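Long-range contact in putative exported protein (Bacteroides fragilis, PDB 3FZX), which is of unknown function but binds calcium and has a YmcC-like fold of the LolA/LolB clan, consistent with a role in lipid binding: residues R140-E154 with C165-P177. Numbering follows the deposited sequence. Where two conformers were deposited one is given.
Sequences RAEISVFDREFVTTE and CTKVKYEMNIWTP
Val151 and Thr152 both face Lys167 in the backbone pairing, and this classic beta bulge is one of two breaks in an otherwise regular antiparallel pairing. Both halves of the evidence are backbone bonds: Val151 N donates to Lys167 O at 2.9 Å, while Lys167 N reaches Thr152 O at 2.8 Å. The extended Lys167 chain, with CG anti to the backbone N (chi1 -177°), runs past Val151, whose CG1 lies 3.8 Å from Lys167 CD. Its NZ stays 4.4 Å from Glu154 OE2, too far for a direct salt bridge, but one water accepts from NZ and donates to OE2, an oxygen that also takes a bond from Trp188. The second bulge shifts the register by one between Phe146 and Glu149. Beside it the Phe146 ring receives Glu171 CB over one face, a CH-pi contact 4.0 Å from CB to the ring centroid and 26° off the normal. Nearby, Asp147 OD2 and Glu171 OE2 approach to 3.4 Å, two like charges that probably disfavour each other. Glu149 pairs with Lys169, their side chains on the same sheet face; the Glu149 side chain lies about 4 Å from a calcium ion, without ligating it in this model. The hairpin of strands 136-158 and 161-175 belongs to the closed antiparallel barrel, flanked by strands 127-133 and 180-190, with Ile143 and Ile174 packed against helix 89-94.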
ATOM      1  N   ARG A 140      -0.323 -19.569   3.472  1.00 34.79           N
ATOM      2  CA  ARG A 140      -0.274 -18.128   3.684  1.00 34.48           C
ATOM      3  C   ARG A 140       0.575 -17.752   4.896  1.00 35.17           C
ATOM      4  O   ARG A 140       0.893 -18.599   5.731  1.00 37.51           O
ATOM      5  CB  ARG A 140      -1.680 -17.576   3.852  1.00 32.43           C
ATOM      6  CG  ARG A 140      -2.434 -18.059   5.036  1.00 31.64           C
ATOM      7  CD  ARG A 140      -3.862 -17.573   4.949  1.00 27.88           C
ATOM      8  NE  ARG A 140      -4.598 -17.820   6.185  1.00 29.95           N
ATOM      9  CZ  ARG A 140      -5.060 -19.013   6.577  1.00 30.61           C
ATOM     10  NH1 ARG A 140      -4.847 -20.122   5.876  1.00 30.72           N
ATOM     11  NH2 ARG A 140      -5.711 -19.105   7.705  1.00 29.34           N
ATOM     12  N   ALA A 141       0.894 -16.468   5.005  1.00 34.73           N
ATOM     13  CA  ALA A 141       1.740 -15.979   6.078  1.00 33.65           C
ATOM     14  C   ALA A 141       1.458 -14.508   6.337  1.00 33.24           C
ATOM     15  O   ALA A 141       1.008 -13.803   5.443  1.00 33.90           O
ATOM     16  CB  ALA A 141       3.216 -16.170   5.681  1.00 29.66           C
ATOM     17  N   GLU A 142       1.737 -14.064   7.557  1.00 33.85           N
ATOM     18  CA  GLU A 142       1.702 -12.651   7.929  1.00 35.64           C
ATOM     19  C   GLU A 142       3.006 -12.256   8.628  1.00 36.56           C
ATOM     20  O   GLU A 142       3.436 -12.941   9.581  1.00 33.11           O
ATOM     21  CB  GLU A 142       0.548 -12.371   8.858  1.00 35.81           C
ATOM     22  CG  GLU A 142       0.459 -10.908   9.323  1.00 42.01           C
ATOM     23  CD  GLU A 142      -0.712 -10.669  10.262  1.00 42.73           C
ATOM     24  OE1 GLU A 142      -1.841 -10.448   9.801  1.00 50.21           O
ATOM     25  OE2 GLU A 142      -0.502 -10.679  11.482  1.00 54.74           O
ATOM     26  N   ILE A 143       3.633 -11.172   8.159  1.00 34.83           N
ATOM     27  CA  ILE A 143       4.844 -10.629   8.814  1.00 35.94           C
ATOM     28  C   ILE A 143       4.558  -9.214   9.323  1.00 36.39           C
ATOM     29  O   ILE A 143       4.350  -8.284   8.530  1.00 37.62           O
ATOM     30  CB  ILE A 143       6.085 -10.582   7.899  1.00 36.33           C
ATOM     31  CG1 ILE A 143       6.404 -11.966   7.302  1.00 41.10           C
ATOM     32  CG2 ILE A 143       7.330 -10.120   8.722  1.00 34.15           C
ATOM     33  CD1 ILE A 143       7.404 -11.927   6.137  1.00 37.47           C
ATOM     34  N   SER A 144       4.530  -9.062  10.635  1.00 35.74           N
ATOM     35  CA  SER A 144       4.271  -7.771  11.254  0.50 37.70           C
ATOM     36  C   SER A 144       5.581  -7.182  11.746  1.00 37.88           C
ATOM     37  O   SER A 144       6.308  -7.841  12.491  1.00 36.71           O
ATOM     38  CB  SER A 144       3.314  -7.938  12.423  0.50 39.06           C
ATOM     39  OG  SER A 144       2.753  -6.681  12.758  0.50 46.59           O
ATOM     40  N   VAL A 145       5.897  -5.963  11.300  1.00 37.04           N
ATOM     41  CA  VAL A 145       7.146  -5.255  11.696  1.00 37.44           C
ATOM     42  C   VAL A 145       6.718  -4.057  12.536  1.00 38.08           C
ATOM     43  O   VAL A 145       5.826  -3.290  12.145  1.00 38.88           O
ATOM     44  CB  VAL A 145       7.975  -4.799  10.483  1.00 40.51           C
ATOM     45  CG1 VAL A 145       9.234  -4.038  10.911  1.00 39.43           C
ATOM     46  CG2 VAL A 145       8.362  -6.013   9.623  1.00 42.09           C
ATOM     47  N   PHE A 146       7.324  -3.906  13.705  1.00 36.33           N
ATOM     48  CA  PHE A 146       6.899  -2.867  14.630  1.00 35.13           C
ATOM     49  C   PHE A 146       8.005  -2.421  15.561  1.00 32.72           C
ATOM     50  O   PHE A 146       9.054  -3.041  15.640  1.00 32.90           O
ATOM     51  CB  PHE A 146       5.649  -3.310  15.414  1.00 36.33           C
ATOM     52  CG  PHE A 146       5.828  -4.597  16.179  1.00 36.40           C
ATOM     53  CD1 PHE A 146       5.657  -5.823  15.545  1.00 41.58           C
ATOM     54  CD2 PHE A 146       6.190  -4.577  17.516  1.00 37.60           C
ATOM     55  CE1 PHE A 146       5.851  -6.999  16.234  1.00 41.04           C
ATOM     56  CE2 PHE A 146       6.387  -5.750  18.219  1.00 32.70           C
ATOM     57  CZ  PHE A 146       6.215  -6.966  17.579  1.00 37.23           C
ATOM     58  N   ASP A 147       7.781  -1.286  16.212  1.00 31.07           N
ATOM     59  CA  ASP A 147       8.745  -0.719  17.119  1.00 29.77           C
ATOM     60  C   ASP A 147      10.087  -0.507  16.435  1.00 30.17           C
ATOM     61  O   ASP A 147      11.108  -0.731  17.015  1.00 28.97           O
ATOM     62  CB  ASP A 147       8.904  -1.621  18.357  1.00 29.20           C
ATOM     63  CG  ASP A 147       7.680  -1.597  19.261  1.00 30.18           C
ATOM     64  OD1 ASP A 147       6.676  -0.896  18.946  1.00 42.53           O
ATOM     65  OD2 ASP A 147       7.713  -2.283  20.304  1.00 35.49           O
ATOM     66  N   ARG A 148      10.071  -0.051  15.198  1.00 30.89           N
ATOM     67  CA  ARG A 148      11.300   0.282  14.506  1.00 31.29           C
ATOM     68  C   ARG A 148      11.895   1.512  15.227  1.00 33.70           C
ATOM     69  O   ARG A 148      11.168   2.400  15.687  1.00 32.58           O
ATOM     70  CB  ARG A 148      10.994   0.614  13.053  1.00 32.42           C
ATOM     71  CG  ARG A 148      10.314  -0.509  12.310  1.00 32.19           C
ATOM     72  CD  ARG A 148       9.501   0.003  11.137  1.00 36.66           C
ATOM     73  NE  ARG A 148      10.368   0.448  10.085  1.00 39.83           N
ATOM     74  CZ  ARG A 148      10.164   1.475   9.253  1.00 38.88           C
ATOM     75  NH1 ARG A 148       9.076   2.254   9.294  1.00 31.90           N
ATOM     76  NH2 ARG A 148      11.107   1.713   8.353  1.00 35.94           N
ATOM     77  N   GLU A 149      13.214   1.528  15.360  1.00 35.69           N
ATOM     78  CA  GLU A 149      13.931   2.627  15.984  1.00 36.38           C
ATOM     79  C   GLU A 149      15.344   2.776  15.424  1.00 35.61           C
ATOM     80  O   GLU A 149      15.976   1.820  14.975  1.00 34.68           O
ATOM     81  CB  GLU A 149      14.016   2.450  17.494  1.00 36.46           C
ATOM     82  CG  GLU A 149      14.869   1.280  17.941  1.00 43.33           C
ATOM     83  CD  GLU A 149      14.865   1.098  19.459  1.00 46.27           C
ATOM     84  OE1 GLU A 149      14.120   1.792  20.175  1.00 59.58           O
ATOM     85  OE2 GLU A 149      15.626   0.260  19.935  1.00 54.81           O
ATOM     86  N   PHE A 150      15.822   4.000  15.528  1.00 32.28           N
ATOM     87  CA  PHE A 150      17.109   4.388  15.054  1.00 32.78           C
ATOM     88  C   PHE A 150      18.190   3.856  15.997  1.00 31.64           C
ATOM     89  O   PHE A 150      18.043   3.939  17.209  1.00 32.53           O
ATOM     90  CB  PHE A 150      17.162   5.932  14.967  1.00 31.75           C
ATOM     91  CG  PHE A 150      18.484   6.472  14.558  1.00 32.62           C
ATOM     92  CD1 PHE A 150      18.835   6.543  13.213  1.00 35.49           C
ATOM     93  CD2 PHE A 150      19.389   6.920  15.516  1.00 38.01           C
ATOM     94  CE1 PHE A 150      20.072   7.058  12.822  1.00 32.45           C
ATOM     95  CE2 PHE A 150      20.622   7.441  15.132  1.00 39.67           C
ATOM     96  CZ  PHE A 150      20.963   7.503  13.774  1.00 35.80           C
ATOM     97  N   VAL A 151      19.281   3.354  15.418  1.00 29.77           N
ATOM     98  CA  VAL A 151      20.451   2.882  16.171  1.00 30.43           C
ATOM     99  C   VAL A 151      21.644   3.827  15.955  1.00 31.33           C
ATOM    100  O   VAL A 151      22.165   4.423  16.897  1.00 33.01           O
ATOM    101  CB  VAL A 151      20.831   1.443  15.761  1.00 30.66           C
ATOM    102  CG1 VAL A 151      22.104   0.998  16.498  1.00 30.39           C
ATOM    103  CG2 VAL A 151      19.648   0.476  16.031  1.00 26.97           C
ATOM    104  N   THR A 152      22.049   3.970  14.706  1.00 31.76           N
ATOM    105  CA  THR A 152      23.176   4.795  14.349  1.00 30.30           C
ATOM    106  C   THR A 152      23.236   5.001  12.826  1.00 32.64           C
ATOM    107  O   THR A 152      22.390   4.464  12.057  1.00 29.72           O
ATOM    108  CB  THR A 152      24.507   4.148  14.829  1.00 30.98           C
ATOM    109  OG1 THR A 152      25.563   5.098  14.691  1.00 36.05           O
ATOM    110  CG2 THR A 152      24.874   2.877  14.018  1.00 31.55           C
ATOM    111  N   THR A 153      24.221   5.792  12.396  1.00 31.35           N
ATOM    112  CA  THR A 153      24.607   5.818  10.980  1.00 32.84           C
ATOM    113  C   THR A 153      26.054   5.365  10.927  1.00 33.61           C
ATOM    114  O   THR A 153      26.834   5.683  11.822  1.00 30.20           O
ATOM    115  CB  THR A 153      24.414   7.173  10.306  1.00 32.54           C
ATOM    116  OG1 THR A 153      25.273   8.149  10.910  1.00 33.40           O
ATOM    117  CG2 THR A 153      22.938   7.621  10.413  1.00 31.47           C
ATOM    118  N   GLU A 154      26.402   4.574   9.915  1.00 33.22           N
ATOM    119  CA  GLU A 154      27.743   4.022   9.824  1.00 32.68           C
ATOM    120  C   GLU A 154      27.955   3.453   8.431  1.00 33.75           C
ATOM    121  O   GLU A 154      26.983   3.187   7.720  1.00 32.26           O
ATOM    122  CB  GLU A 154      27.944   2.921  10.878  1.00 31.41           C
ATOM    123  CG  GLU A 154      27.010   1.711  10.688  1.00 32.85           C
ATOM    124  CD  GLU A 154      27.100   0.653  11.788  1.00 37.43           C
ATOM    125  OE1 GLU A 154      27.913   0.773  12.720  1.00 42.66           O
ATOM    126  OE2 GLU A 154      26.334  -0.326  11.707  1.00 36.61           O
ATOM    127  N   CYS A 165      25.225   4.221   5.750  1.00 31.99           N
ATOM    128  CA  CYS A 165      23.860   3.783   5.975  1.00 32.38           C
ATOM    129  C   CYS A 165      23.263   4.261   7.281  1.00 32.48           C
ATOM    130  O   CYS A 165      23.991   4.594   8.229  1.00 30.64           O
ATOM    131  CB  CYS A 165      23.841   2.256   6.073  1.00 32.42           C
ATOM    132  SG  CYS A 165      24.162   1.479   4.543  1.00 36.06           S
ATOM    133  N   THR A 166      21.933   4.237   7.321  1.00 29.31           N
ATOM    134  CA  THR A 166      21.190   4.363   8.569  1.00 31.26           C
ATOM    135  C   THR A 166      20.857   2.954   9.061  1.00 29.45           C
ATOM    136  O   THR A 166      20.366   2.134   8.287  1.00 28.63           O
ATOM    137  CB  THR A 166      19.885   5.160   8.363  1.00 31.90           C
ATOM    138  OG1 THR A 166      20.237   6.521   8.127  1.00 34.99           O
ATOM    139  CG2 THR A 166      18.963   5.062   9.599  1.00 29.22           C
ATOM    140  N   LYS A 167      21.152   2.693  10.336  1.00 28.07           N
ATOM    141  CA  LYS A 167      20.878   1.410  10.987  1.00 30.12           C
ATOM    142  C   LYS A 167      19.657   1.528  11.870  1.00 30.75           C
ATOM    143  O   LYS A 167      19.574   2.417  12.710  1.00 32.13           O
ATOM    144  CB  LYS A 167      22.046   0.967  11.854  1.00 31.25           C
ATOM    145  CG  LYS A 167      21.849  -0.417  12.511  1.00 32.59           C
ATOM    146  CD  LYS A 167      23.044  -0.806  13.345  1.00 32.56           C
ATOM    147  CE  LYS A 167      22.806  -2.083  14.129  1.00 38.88           C
ATOM    148  NZ  LYS A 167      24.111  -2.569  14.751  1.00 34.01           N
ATOM    149  N   VAL A 168      18.728   0.608  11.669  1.00 30.66           N
ATOM    150  CA  VAL A 168      17.465   0.557  12.354  1.00 32.73           C
ATOM    151  C   VAL A 168      17.316  -0.812  13.032  1.00 35.01           C
ATOM    152  O   VAL A 168      17.828  -1.811  12.535  1.00 35.15           O
ATOM    153  CB  VAL A 168      16.333   0.790  11.322  1.00 35.22           C
ATOM    154  CG1 VAL A 168      14.977   0.512  11.921  1.00 33.58           C
ATOM    155  CG2 VAL A 168      16.382   2.222  10.839  1.00 34.15           C
ATOM    156  N   LYS A 169      16.689  -0.835  14.204  1.00 35.23           N
ATOM    157  CA  LYS A 169      16.337  -2.075  14.894  1.00 35.66           C
ATOM    158  C   LYS A 169      14.807  -2.153  14.891  1.00 36.42           C
ATOM    159  O   LYS A 169      14.141  -1.128  14.991  1.00 36.52           O
ATOM    160  CB  LYS A 169      16.870  -2.075  16.327  1.00 35.21           C
ATOM    161  CG  LYS A 169      16.550  -3.348  17.122  1.00 40.80           C
ATOM    162  CD  LYS A 169      17.178  -3.380  18.532  1.00 44.02           C
ATOM    163  CE  LYS A 169      16.682  -4.620  19.344  1.00 49.86           C
ATOM    164  NZ  LYS A 169      17.208  -4.734  20.762  1.00 48.86           N
ATOM    165  N   TYR A 170      14.265  -3.361  14.774  1.00 36.33           N
ATOM    166  CA  TYR A 170      12.810  -3.597  14.739  1.00 36.95           C
ATOM    167  C   TYR A 170      12.436  -4.935  15.387  1.00 36.95           C
ATOM    168  O   TYR A 170      13.267  -5.823  15.520  1.00 35.11           O
ATOM    169  CB  TYR A 170      12.272  -3.558  13.289  1.00 36.45           C
ATOM    170  CG  TYR A 170      12.873  -4.576  12.315  1.00 41.20           C
ATOM    171  CD1 TYR A 170      12.330  -5.857  12.180  1.00 47.75           C
ATOM    172  CD2 TYR A 170      13.961  -4.247  11.515  1.00 44.18           C
ATOM    173  CE1 TYR A 170      12.873  -6.793  11.286  1.00 47.25           C
ATOM    174  CE2 TYR A 170      14.512  -5.172  10.624  1.00 50.55           C
ATOM    175  CZ  TYR A 170      13.970  -6.452  10.513  1.00 55.33           C
ATOM    176  OH  TYR A 170      14.524  -7.382   9.633  1.00 56.09           O
ATOM    177  N   GLU A 171      11.195  -5.042  15.832  1.00 35.96           N
ATOM    178  CA  GLU A 171      10.657  -6.304  16.257  1.00 38.74           C
ATOM    179  C   GLU A 171       9.770  -6.850  15.171  1.00 37.57           C
ATOM    180  O   GLU A 171       9.309  -6.104  14.289  1.00 33.15           O
ATOM    181  CB  GLU A 171       9.896  -6.131  17.549  1.00 41.62           C
ATOM    182  CG  GLU A 171      10.811  -5.557  18.645  1.00 52.04           C
ATOM    183  CD  GLU A 171      10.300  -5.847  20.010  1.00 60.36           C
ATOM    184  OE1 GLU A 171      10.342  -7.031  20.379  1.00 71.39           O
ATOM    185  OE2 GLU A 171       9.847  -4.912  20.706  1.00 69.38           O
HETATM  186  N   MSE A 172       9.583  -8.163  15.178  1.00 38.82           N
HETATM  187  CA  MSE A 172       8.623  -8.764  14.256  1.00 43.75           C
HETATM  188  C   MSE A 172       7.929 -10.033  14.767  1.00 42.02           C
HETATM  189  O   MSE A 172       8.442 -10.732  15.638  1.00 41.39           O
HETATM  190  CB  MSE A 172       9.223  -8.982  12.854  1.00 45.41           C
HETATM  191  CG  MSE A 172       9.767 -10.344  12.585  1.00 61.01           C
HETATM  192 SE   MSE A 172      11.557 -10.443  13.192  0.75 85.38          SE
HETATM  193  CE  MSE A 172      12.520 -10.405  11.488  1.00 52.31           C
ATOM    194  N   ASN A 173       6.718 -10.229  14.246  1.00 41.88           N
ATOM    195  CA  ASN A 173       5.914 -11.415  14.498  0.50 42.40           C
ATOM    196  C   ASN A 173       5.634 -12.033  13.138  1.00 42.96           C
ATOM    197  O   ASN A 173       5.239 -11.332  12.198  1.00 42.88           O
ATOM    198  CB  ASN A 173       4.607 -11.058  15.208  0.50 41.73           C
ATOM    199  CG  ASN A 173       4.829 -10.586  16.638  0.50 42.78           C
ATOM    200  OD1 ASN A 173       5.938 -10.669  17.171  0.50 38.66           O
ATOM    201  ND2 ASN A 173       3.772 -10.094  17.266  0.50 41.42           N
ATOM    202  N   ILE A 174       5.889 -13.333  13.022  1.00 41.80           N
ATOM    203  CA  ILE A 174       5.660 -14.070  11.782  1.00 41.17           C
ATOM    204  C   ILE A 174       4.698 -15.211  12.088  1.00 40.82           C
ATOM    205  O   ILE A 174       4.995 -16.063  12.918  1.00 43.74           O
ATOM    206  CB  ILE A 174       6.945 -14.669  11.256  1.00 41.72           C
ATOM    207  CG1 ILE A 174       7.991 -13.574  11.046  1.00 38.44           C
ATOM    208  CG2 ILE A 174       6.649 -15.501   9.993  1.00 38.54           C
ATOM    209  CD1 ILE A 174       9.419 -14.080  11.113  1.00 47.66           C
ATOM    210  N   TRP A 175       3.543 -15.209  11.445  1.00 37.29           N
ATOM    211  CA  TRP A 175       2.548 -16.228  11.647  1.00 34.82           C
ATOM    212  C   TRP A 175       2.265 -16.943  10.345  1.00 36.17           C
ATOM    213  O   TRP A 175       2.173 -16.312   9.306  1.00 38.53           O
ATOM    214  CB  TRP A 175       1.279 -15.586  12.129  1.00 33.86           C
ATOM    215  CG  TRP A 175       0.178 -16.587  12.323  1.00 40.40           C
ATOM    216  CD1 TRP A 175      -0.074 -17.286  13.445  1.00 37.25           C
ATOM    217  CD2 TRP A 175      -0.798 -17.013  11.353  1.00 39.26           C
ATOM    218  NE1 TRP A 175      -1.136 -18.115  13.259  1.00 34.58           N
ATOM    219  CE2 TRP A 175      -1.604 -17.980  11.981  1.00 42.99           C
ATOM    220  CE3 TRP A 175      -1.056 -16.682  10.016  1.00 39.94           C
ATOM    221  CZ2 TRP A 175      -2.685 -18.616  11.328  1.00 38.12           C
ATOM    222  CZ3 TRP A 175      -2.119 -17.317   9.357  1.00 38.25           C
ATOM    223  CH2 TRP A 175      -2.914 -18.280  10.013  1.00 39.02           C
ATOM    224  N   THR A 176       2.183 -18.265  10.405  1.00 38.04           N
ATOM    225  CA  THR A 176       1.612 -19.101   9.341  1.00 37.02           C
ATOM    226  C   THR A 176       0.646 -20.003  10.092  1.00 37.97           C
ATOM    227  O   THR A 176       0.671 -20.031  11.323  1.00 38.36           O
ATOM    228  CB  THR A 176       2.629 -20.018   8.630  1.00 36.99           C
ATOM    229  OG1 THR A 176       3.043 -21.067   9.529  1.00 38.61           O
ATOM    230  CG2 THR A 176       3.804 -19.244   8.140  1.00 31.46           C
ATOM    231  N   PRO A 177      -0.233 -20.719   9.361  1.00 38.51           N
ATOM    232  CA  PRO A 177      -1.117 -21.675  10.041  1.00 40.68           C
ATOM    233  C   PRO A 177      -0.364 -22.769  10.809  1.00 40.68           C
ATOM    234  O   PRO A 177      -0.934 -23.337  11.711  1.00 40.11           O
ATOM    235  CB  PRO A 177      -1.917 -22.294   8.891  1.00 39.80           C
ATOM    236  CG  PRO A 177      -1.871 -21.247   7.814  1.00 39.29           C
ATOM    237  CD  PRO A 177      -0.536 -20.625   7.920  1.00 34.87           C
TER
HETATM  238  O   HOH W   1      26.522  -2.308  13.683  1.00 40.75           O